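Local coordinates for protein glycosyltransferase Gtf1 (PDB 4PQG) that binds uridine-5'-diphosphate in the cleft between the two Rossmann-like domains of a GT-B glycosyltransferase, at residues 29-34 against 418-423; 438-443 against 490-495. All blocks are in the same frame, centred on the assembly; numbering follows the deposited sequence.

Contact 1: 29-34 against 418-423; sequences QAYRAG and LMEAIG. With UDP (uridine-5'-diphosphate), chain C.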
ATOM      1  N   GLN A  29       1.787  -2.303   6.840  1.00 18.76           N
ATOM      2  CA  GLN A  29       0.838  -1.879   7.863  1.00 18.52           C
ATOM      3  C   GLN A  29      -0.108  -3.023   8.209  1.00 18.10           C
ATOM      4  O   GLN A  29      -0.451  -3.226   9.377  1.00 19.02           O
ATOM      5  CB  GLN A  29       0.020  -0.678   7.394  1.00 18.03           C
ATOM      6  CG  GLN A  29       0.742   0.657   7.374  1.00 18.54           C
ATOM      7  CD  GLN A  29      -0.248   1.818   7.389  1.00 19.53           C
ATOM      8  OE1 GLN A  29      -1.208   1.838   6.616  1.00 20.14           O
ATOM      9  NE2 GLN A  29      -0.043   2.761   8.302  1.00 20.25           N
ATOM     10  N   ALA A  30      -0.541  -3.761   7.191  1.00 18.37           N
ATOM     11  CA  ALA A  30      -1.400  -4.906   7.402  1.00 18.43           C
ATOM     12  C   ALA A  30      -0.655  -5.997   8.178  1.00 19.82           C
ATOM     13  O   ALA A  30      -1.227  -6.596   9.093  1.00 19.69           O
ATOM     14  CB  ALA A  30      -1.942  -5.440   6.089  1.00 18.32           C
ATOM     15  N   TYR A  31       0.612  -6.249   7.839  1.00 20.23           N
ATOM     16  CA  TYR A  31       1.407  -7.172   8.656  1.00 21.58           C
ATOM     17  C   TYR A  31       1.432  -6.716  10.123  1.00 22.82           C
ATOM     18  O   TYR A  31       1.150  -7.510  11.021  1.00 25.62           O
ATOM     19  CB  TYR A  31       2.831  -7.325   8.124  1.00 21.54           C
ATOM     20  CG  TYR A  31       2.981  -8.364   7.025  1.00 22.01           C
ATOM     21  CD1 TYR A  31       3.022  -9.734   7.328  1.00 22.48           C
ATOM     22  CD2 TYR A  31       3.109  -7.979   5.691  1.00 21.96           C
ATOM     23  CE1 TYR A  31       3.190 -10.688   6.323  1.00 22.99           C
ATOM     24  CE2 TYR A  31       3.255  -8.919   4.676  1.00 22.06           C
ATOM     25  CZ  TYR A  31       3.295 -10.276   4.996  1.00 23.00           C
ATOM     26  OH  TYR A  31       3.453 -11.209   3.985  1.00 21.41           O
ATOM     27  N   ARG A  32       1.755  -5.441  10.352  1.00 22.65           N
ATOM     28  CA  ARG A  32       1.834  -4.854  11.700  1.00 23.40           C
ATOM     29  C   ARG A  32       0.519  -5.003  12.474  1.00 25.26           C
ATOM     30  O   ARG A  32       0.525  -5.311  13.677  1.00 25.53           O
ATOM     31  CB  ARG A  32       2.229  -3.381  11.623  1.00 23.45           C
ATOM     32  CG  ARG A  32       2.771  -2.791  12.925  1.00 23.86           C
ATOM     33  CD  ARG A  32       3.018  -1.299  12.804  1.00 24.04           C
ATOM     34  NE  ARG A  32       3.903  -1.005  11.675  1.00 23.57           N
ATOM     35  CZ  ARG A  32       3.785   0.059  10.885  1.00 23.06           C
ATOM     36  NH1 ARG A  32       4.621   0.219   9.875  1.00 22.06           N
ATOM     37  NH2 ARG A  32       2.818   0.947  11.086  1.00 22.67           N
ATOM     38  N   ALA A  33      -0.598  -4.800  11.778  1.00 24.97           N
ATOM     39  CA  ALA A  33      -1.917  -4.992  12.367  1.00 25.78           C
ATOM     40  C   ALA A  33      -2.123  -6.421  12.843  1.00 26.63           C
ATOM     41  O   ALA A  33      -2.738  -6.641  13.892  1.00 26.86           O
ATOM     42  CB  ALA A  33      -3.007  -4.606  11.374  1.00 26.78           C
ATOM     43  N   GLY A  34      -1.632  -7.388  12.060  1.00 27.35           N
ATOM     44  CA  GLY A  34      -1.669  -8.803  12.444  1.00 27.16           C
ATOM     45  C   GLY A  34      -0.887  -9.071  13.711  1.00 28.14           C
ATOM     46  O   GLY A  34      -1.298  -9.883  14.543  1.00 29.49           O
ATOM     47  N   LEU A 418       9.779 -10.951  -1.474  1.00 18.46           N
ATOM     48  CA  LEU A 418      10.989 -11.769  -1.332  1.00 20.00           C
ATOM     49  C   LEU A 418      10.871 -12.683  -0.101  1.00 20.79           C
ATOM     50  O   LEU A 418      11.170 -13.870  -0.165  1.00 22.66           O
ATOM     51  CB  LEU A 418      12.239 -10.889  -1.235  1.00 20.50           C
ATOM     52  CG  LEU A 418      12.487  -9.785  -2.274  1.00 20.91           C
ATOM     53  CD1 LEU A 418      13.764  -9.040  -1.926  1.00 20.24           C
ATOM     54  CD2 LEU A 418      12.541 -10.349  -3.691  1.00 21.32           C
ATOM     55  N   MET A 419      10.407 -12.118   1.004  1.00 21.13           N
ATOM     56  CA  MET A 419      10.120 -12.880   2.230  1.00 22.09           C
ATOM     57  C   MET A 419       9.021 -13.912   1.992  1.00 21.40           C
ATOM     58  O   MET A 419       9.141 -15.085   2.364  1.00 21.66           O
ATOM     59  CB  MET A 419       9.698 -11.932   3.362  1.00 21.30           C
ATOM     60  CG  MET A 419       9.400 -12.643   4.682  1.00 21.71           C
ATOM     61  SD  MET A 419       8.460 -11.617   5.823  1.00 22.87           S
ATOM     62  CE  MET A 419       6.861 -11.661   5.008  1.00 20.97           C
ATOM     63  N   GLU A 420       7.946 -13.463   1.363  1.00 20.40           N
ATOM     64  CA  GLU A 420       6.841 -14.336   1.032  1.00 20.54           C
ATOM     65  C   GLU A 420       7.312 -15.467   0.126  1.00 21.06           C
ATOM     66  O   GLU A 420       7.011 -16.640   0.387  1.00 21.80           O
ATOM     67  CB  GLU A 420       5.690 -13.532   0.411  1.00 20.54           C
ATOM     68  CG  GLU A 420       4.967 -12.638   1.429  1.00 20.61           C
ATOM     69  CD  GLU A 420       4.137 -11.499   0.809  1.00 21.26           C
ATOM     70  OE1 GLU A 420       3.829 -11.563  -0.405  1.00 20.22           O
ATOM     71  OE2 GLU A 420       3.811 -10.535   1.555  1.00 19.13           O
ATOM     72  N   ALA A 421       8.074 -15.126  -0.913  1.00 20.06           N
ATOM     73  CA  ALA A 421       8.634 -16.134  -1.822  1.00 20.95           C
ATOM     74  C   ALA A 421       9.485 -17.209  -1.104  1.00 20.74           C
ATOM     75  O   ALA A 421       9.272 -18.392  -1.317  1.00 21.89           O
ATOM     76  CB  ALA A 421       9.407 -15.463  -2.958  1.00 20.13           C
ATOM     77  N   ILE A 422      10.428 -16.815  -0.258  1.00 21.72           N
ATOM     78  CA  ILE A 422      11.272 -17.823   0.419  1.00 23.52           C
ATOM     79  C   ILE A 422      10.497 -18.641   1.471  1.00 24.05           C
ATOM     80  O   ILE A 422      10.822 -19.810   1.722  1.00 23.89           O
ATOM     81  CB  ILE A 422      12.576 -17.248   1.051  1.00 24.45           C
ATOM     82  CG1 ILE A 422      12.271 -16.264   2.183  1.00 24.29           C
ATOM     83  CG2 ILE A 422      13.479 -16.621  -0.014  1.00 23.66           C
ATOM     84  CD1 ILE A 422      13.401 -16.109   3.179  1.00 24.95           C
ATOM     85  N   GLY A 423       9.495 -18.012   2.089  1.00 23.14           N
ATOM     86  CA  GLY A 423       8.585 -18.698   3.011  1.00 24.17           C
ATOM     87  C   GLY A 423       7.772 -19.789   2.340  1.00 24.42           C
ATOM     88  O   GLY A 423       7.290 -20.701   3.008  1.00 26.46           O
TER
HETATM   89  N1  UDP C 601       1.112  -7.942  -3.621  1.00 17.74           N
HETATM   90  C2  UDP C 601      -0.135  -8.598  -3.707  1.00 17.57           C
HETATM   91  N3  UDP C 601      -0.556  -9.031  -4.886  1.00 18.40           N
HETATM   92  C4  UDP C 601       0.152  -8.866  -6.013  1.00 18.43           C
HETATM   93  C5  UDP C 601       1.388  -8.216  -5.973  1.00 17.87           C
HETATM   94  C6  UDP C 601       1.854  -7.760  -4.734  1.00 17.48           C
HETATM   95  O2  UDP C 601      -0.843  -8.789  -2.686  1.00 16.97           O
HETATM   96  O4  UDP C 601      -0.319  -9.308  -7.085  1.00 18.20           O
HETATM   97  C1' UDP C 601       1.572  -7.510  -2.292  1.00 18.24           C
HETATM   98  C2' UDP C 601       2.678  -8.454  -1.827  1.00 18.78           C
HETATM   99  O2' UDP C 601       2.193  -9.644  -1.173  1.00 19.01           O
HETATM  100  C3' UDP C 601       3.529  -7.611  -0.893  1.00 19.22           C
HETATM  101  C4' UDP C 601       3.281  -6.180  -1.363  1.00 19.34           C
HETATM  102  O4' UDP C 601       2.202  -6.229  -2.311  1.00 18.83           O
HETATM  103  O3' UDP C 601       3.082  -7.747   0.461  1.00 19.93           O
HETATM  104  C5' UDP C 601       4.494  -5.569  -2.062  1.00 18.70           C
HETATM  105  O5' UDP C 601       5.484  -5.297  -1.085  1.00 18.89           O
HETATM  106  PA  UDP C 601       7.039  -5.202  -1.470  1.00 18.46           P
HETATM  107  O1A UDP C 601       7.823  -4.881  -0.226  1.00 17.49           O
HETATM  108  O2A UDP C 601       7.374  -6.463  -2.230  1.00 18.26           O
HETATM  109  O3A UDP C 601       7.172  -4.092  -2.633  1.00 17.31           O
HETATM  110  PB  UDP C 601       6.847  -2.516  -2.638  1.00 17.10           P
HETATM  111  O1B UDP C 601       8.007  -1.912  -3.396  1.00 16.37           O
HETATM  112  O2B UDP C 601       5.502  -2.399  -3.336  1.00 16.25           O
HETATM  113  O3B UDP C 601       6.853  -2.075  -1.186  1.00 16.83           O

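Contact 2: 438-443 against 490-495; sequences QTFIED and EGFLTK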
ATOM      1  N   GLN A 438      20.091  -8.645  -0.513  1.00 24.34           N
ATOM      2  CA  GLN A 438      21.238  -9.067   0.275  1.00 25.72           C
ATOM      3  C   GLN A 438      20.826  -9.741   1.592  1.00 26.62           C
ATOM      4  O   GLN A 438      21.586 -10.539   2.132  1.00 26.89           O
ATOM      5  CB  GLN A 438      22.195  -7.897   0.495  1.00 25.88           C
ATOM      6  CG  GLN A 438      22.883  -7.454  -0.792  1.00 25.74           C
ATOM      7  CD  GLN A 438      23.498  -6.072  -0.708  1.00 26.89           C
ATOM      8  OE1 GLN A 438      23.314  -5.346   0.272  1.00 26.80           O
ATOM      9  NE2 GLN A 438      24.228  -5.690  -1.758  1.00 25.85           N
ATOM     10  N   THR A 439      19.619  -9.436   2.079  1.00 24.78           N
ATOM     11  CA  THR A 439      19.019 -10.148   3.223  1.00 25.31           C
ATOM     12  C   THR A 439      18.490 -11.555   2.839  1.00 25.64           C
ATOM     13  O   THR A 439      18.698 -12.540   3.569  1.00 25.00           O
ATOM     14  CB  THR A 439      17.879  -9.306   3.879  1.00 24.26           C
ATOM     15  OG1 THR A 439      18.396  -8.040   4.300  1.00 21.98           O
ATOM     16  CG2 THR A 439      17.335  -9.988   5.107  1.00 24.83           C
ATOM     17  N   PHE A 440      17.807 -11.656   1.704  1.00 24.77           N
ATOM     18  CA  PHE A 440      17.079 -12.890   1.384  1.00 25.41           C
ATOM     19  C   PHE A 440      17.757 -13.877   0.427  1.00 26.06           C
ATOM     20  O   PHE A 440      17.297 -15.010   0.308  1.00 25.39           O
ATOM     21  CB  PHE A 440      15.667 -12.570   0.882  1.00 25.36           C
ATOM     22  CG  PHE A 440      14.807 -11.894   1.907  1.00 24.69           C
ATOM     23  CD1 PHE A 440      14.440 -12.560   3.075  1.00 24.51           C
ATOM     24  CD2 PHE A 440      14.384 -10.581   1.721  1.00 24.66           C
ATOM     25  CE1 PHE A 440      13.656 -11.938   4.036  1.00 25.39           C
ATOM     26  CE2 PHE A 440      13.594  -9.953   2.679  1.00 25.65           C
ATOM     27  CZ  PHE A 440      13.228 -10.633   3.836  1.00 24.86           C
ATOM     28  N   ILE A 441      18.823 -13.448  -0.250  1.00 26.42           N
ATOM     29  CA  ILE A 441      19.527 -14.301  -1.215  1.00 28.33           C
ATOM     30  C   ILE A 441      20.949 -14.586  -0.730  1.00 29.64           C
ATOM     31  O   ILE A 441      21.734 -13.663  -0.491  1.00 29.65           O
ATOM     32  CB  ILE A 441      19.582 -13.688  -2.641  1.00 28.06           C
ATOM     33  CG1 ILE A 441      18.213 -13.153  -3.072  1.00 28.20           C
ATOM     34  CG2 ILE A 441      20.094 -14.714  -3.651  1.00 28.47           C
ATOM     35  CD1 ILE A 441      18.199 -12.509  -4.450  1.00 28.06           C
ATOM     36  N   GLU A 442      21.249 -15.873  -0.554  1.00 32.13           N
ATOM     37  CA  GLU A 442      22.618 -16.361  -0.325  1.00 34.52           C
ATOM     38  C   GLU A 442      23.131 -16.882  -1.651  1.00 32.18           C
ATOM     39  O   GLU A 442      22.721 -17.959  -2.092  1.00 29.58           O
ATOM     40  CB  GLU A 442      22.624 -17.519   0.672  1.00 38.88           C
ATOM     41  CG  GLU A 442      22.115 -17.172   2.054  1.00 46.07           C
ATOM     42  CD  GLU A 442      23.221 -16.811   3.017  1.00 50.77           C
ATOM     43  OE1 GLU A 442      24.410 -16.882   2.629  1.00 53.11           O
ATOM     44  OE2 GLU A 442      22.884 -16.455   4.166  1.00 55.02           O
ATOM     45  N   ASP A 443      24.014 -16.121  -2.293  1.00 31.74           N
ATOM     46  CA  ASP A 443      24.429 -16.459  -3.652  1.00 29.86           C
ATOM     47  C   ASP A 443      24.926 -17.893  -3.724  1.00 29.15           C
ATOM     48  O   ASP A 443      25.817 -18.282  -2.971  1.00 27.69           O
ATOM     49  CB  ASP A 443      25.515 -15.508  -4.160  1.00 31.27           C
ATOM     50  CG  ASP A 443      25.848 -15.748  -5.627  1.00 32.64           C
ATOM     51  OD1 ASP A 443      24.912 -15.814  -6.449  1.00 31.51           O
ATOM     52  OD2 ASP A 443      27.048 -15.891  -5.959  1.00 34.48           O
ATOM     53  N   GLU A 490      13.122 -19.415   8.114  1.00 28.55           N
ATOM     54  CA  GLU A 490      12.917 -19.694   9.541  1.00 29.74           C
ATOM     55  C   GLU A 490      13.425 -18.540  10.388  1.00 28.49           C
ATOM     56  O   GLU A 490      13.014 -18.375  11.534  1.00 29.27           O
ATOM     57  CB  GLU A 490      13.636 -20.984   9.952  1.00 33.33           C
ATOM     58  CG  GLU A 490      13.000 -22.264   9.452  1.00 36.40           C
ATOM     59  CD  GLU A 490      13.957 -23.443   9.582  1.00 41.41           C
ATOM     60  OE1 GLU A 490      14.568 -23.597  10.659  1.00 44.39           O
ATOM     61  OE2 GLU A 490      14.121 -24.205   8.604  1.00 42.92           O
ATOM     62  N   GLY A 491      14.317 -17.734   9.817  1.00 26.66           N
ATOM     63  CA  GLY A 491      14.793 -16.535  10.481  1.00 26.59           C
ATOM     64  C   GLY A 491      13.803 -15.374  10.428  1.00 27.39           C
ATOM     65  O   GLY A 491      14.064 -14.324  11.004  1.00 28.05           O
ATOM     66  N   PHE A 492      12.675 -15.552   9.743  1.00 26.13           N
ATOM     67  CA  PHE A 492      11.708 -14.450   9.556  1.00 27.40           C
ATOM     68  C   PHE A 492      10.303 -14.845   9.999  1.00 28.61           C
ATOM     69  O   PHE A 492       9.302 -14.327   9.487  1.00 27.01           O
ATOM     70  CB  PHE A 492      11.726 -13.945   8.088  1.00 26.48           C
ATOM     71  CG  PHE A 492      13.027 -13.304   7.707  1.00 26.65           C
ATOM     72  CD1 PHE A 492      13.216 -11.937   7.874  1.00 26.59           C
ATOM     73  CD2 PHE A 492      14.094 -14.083   7.250  1.00 26.47           C
ATOM     74  CE1 PHE A 492      14.427 -11.346   7.564  1.00 26.72           C
ATOM     75  CE2 PHE A 492      15.308 -13.505   6.935  1.00 27.43           C
ATOM     76  CZ  PHE A 492      15.478 -12.133   7.089  1.00 28.21           C
ATOM     77  N   LEU A 493      10.228 -15.769  10.957  1.00 28.09           N
ATOM     78  CA  LEU A 493       8.930 -16.281  11.398  1.00 29.16           C
ATOM     79  C   LEU A 493       8.247 -15.321  12.371  1.00 27.50           C
ATOM     80  O   LEU A 493       8.921 -14.618  13.117  1.00 26.32           O
ATOM     81  CB  LEU A 493       9.052 -17.691  12.000  1.00 29.79           C
ATOM     82  CG  LEU A 493       9.481 -18.841  11.080  1.00 29.67           C
ATOM     83  CD1 LEU A 493       9.585 -20.136  11.893  1.00 31.05           C
ATOM     84  CD2 LEU A 493       8.538 -19.020   9.894  1.00 28.93           C
ATOM     85  N   THR A 494       6.915 -15.305  12.338  1.00 28.55           N
ATOM     86  CA  THR A 494       6.086 -14.443  13.205  1.00 31.23           C
ATOM     87  C   THR A 494       6.442 -14.546  14.700  1.00 32.22           C
ATOM     88  O   THR A 494       6.542 -13.526  15.397  1.00 31.33           O
ATOM     89  CB  THR A 494       4.578 -14.718  12.992  1.00 32.59           C
ATOM     90  OG1 THR A 494       4.240 -14.479  11.616  1.00 34.37           O
ATOM     91  CG2 THR A 494       3.715 -13.818  13.878  1.00 31.18           C
ATOM     92  N   LYS A 495       6.661 -15.764  15.187  1.00 34.62           N
ATOM     93  CA  LYS A 495       7.033 -15.953  16.599  1.00 36.48           C
ATOM     94  C   LYS A 495       8.160 -15.020  17.049  1.00 35.88           C
ATOM     95  O   LYS A 495       8.019 -14.335  18.060  1.00 36.48           O
ATOM     96  CB  LYS A 495       7.325 -17.421  16.907  1.00 41.68           C
ATOM     97  CG  LYS A 495       6.067 -18.268  16.778  1.00 47.18           C
ATOM     98  CD  LYS A 495       6.236 -19.702  17.259  1.00 50.78           C
ATOM     99  CE  LYS A 495       4.946 -20.472  17.023  1.00 51.11           C
ATOM    100  NZ  LYS A 495       5.133 -21.939  17.186  1.00 53.15           N
TER

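Contact 1: 29-34 against 418-423
Y31 reaches from helix 24-38 with its hydroxyl in front and meets E420, whose extended chain leaves helix 416-423. The OH donates to OE2 of E420 at 2.5 Å, a short bond. OE2 lies at the tyrosine's ring edge, near the ring plane, and the carboxylate is turned 33° from that plane. The hydroxyl arrives on the anti side of OE2, 28° out of the carboxylate plane. M419, next to E420 on helix 416-423, points against Y31 from the opposite direction. Its CG lies anti to the backbone N (chi1 -179°), and a bend at chi3 brings CE to 3.8 Å from CZ of Y31, obliquely to the ring. These two helices belong to the two Rossmann-like halves of the GT-B fold, so the contact spans the interdomain cleft; E412 and E420 have the spacing of the EX7E motif found in several GT-B families. OE1 is also hydrogen-bonded to Y399, and OE2 is shared by Y31 and O3' of UDP, which probably restricts rotation of the carboxylate. Both ribose hydroxyls of UDP donate to E420, O2' to OE1 at 2.6 Å and O3' to OE2 at 3.1 Å.

Contact 2: 438-443 against 490-495
T494 OG1, two residues past the F492 ring that T439 and F440 touch, is gripped by D317 OD1 and by S315 OG. F492 and T494 also share backbone hydrogen bonds with I316, which ties this turn before helix 494-508 to the loop that follows the last strand of the N-terminal parallel sheet. The turn presents F492 to the end of helix 436-440. There F440 makes an edge-to-face pair with it: the ring centroids are 4.8 Å apart and the planes are inclined at 51°, so the T-shape is a tilted one. F440 CE1 stands 3.5 Å above the plane of F492 and over its centre, with CZ of F492 its nearest atom at 3.6 Å. T439 supplies a second apolar touch. Its methyl points anti to the backbone N (chi1 -58° for OG1), which brings CG2 to 3.5 Å from CZ of F492 and places it over a face of the neighbouring F440 ring, while OG1 bonds to the carbonyl oxygen of Y435 one helical turn back. F440 makes a further edge-to-face pair with F414. The hydroxyls of T439 and T494 find their partners outside the two segments. With no hydrogen bond between the segments, the join probably depends on the fit of CE1 and the T439 methyl against the F492 ring, which the backbone bonds to I316 help to position.

Overall arrangement
The two contacts touch: helix 416-423, one side of contact 1, packs on F440 of contact 2 through L418, M419 and I422, with L418 CB 3.7 Å from F440 CD2. M419 thus touches Y31 through CE and F440 through its CB. Both contacts are partly buried, but contact 1 lies about 13 Å from the chain centre and contact 2 about 22 Å, measured between centres. Their chemistry differs with their surroundings. Contact 1, beside UDP, is mainly polar and bridges the cleft by a hydroxyl-carboxylate bond; contact 2 is apolar and aromatic, joining helix 436-440 to the turn that leads into the C-terminal helix.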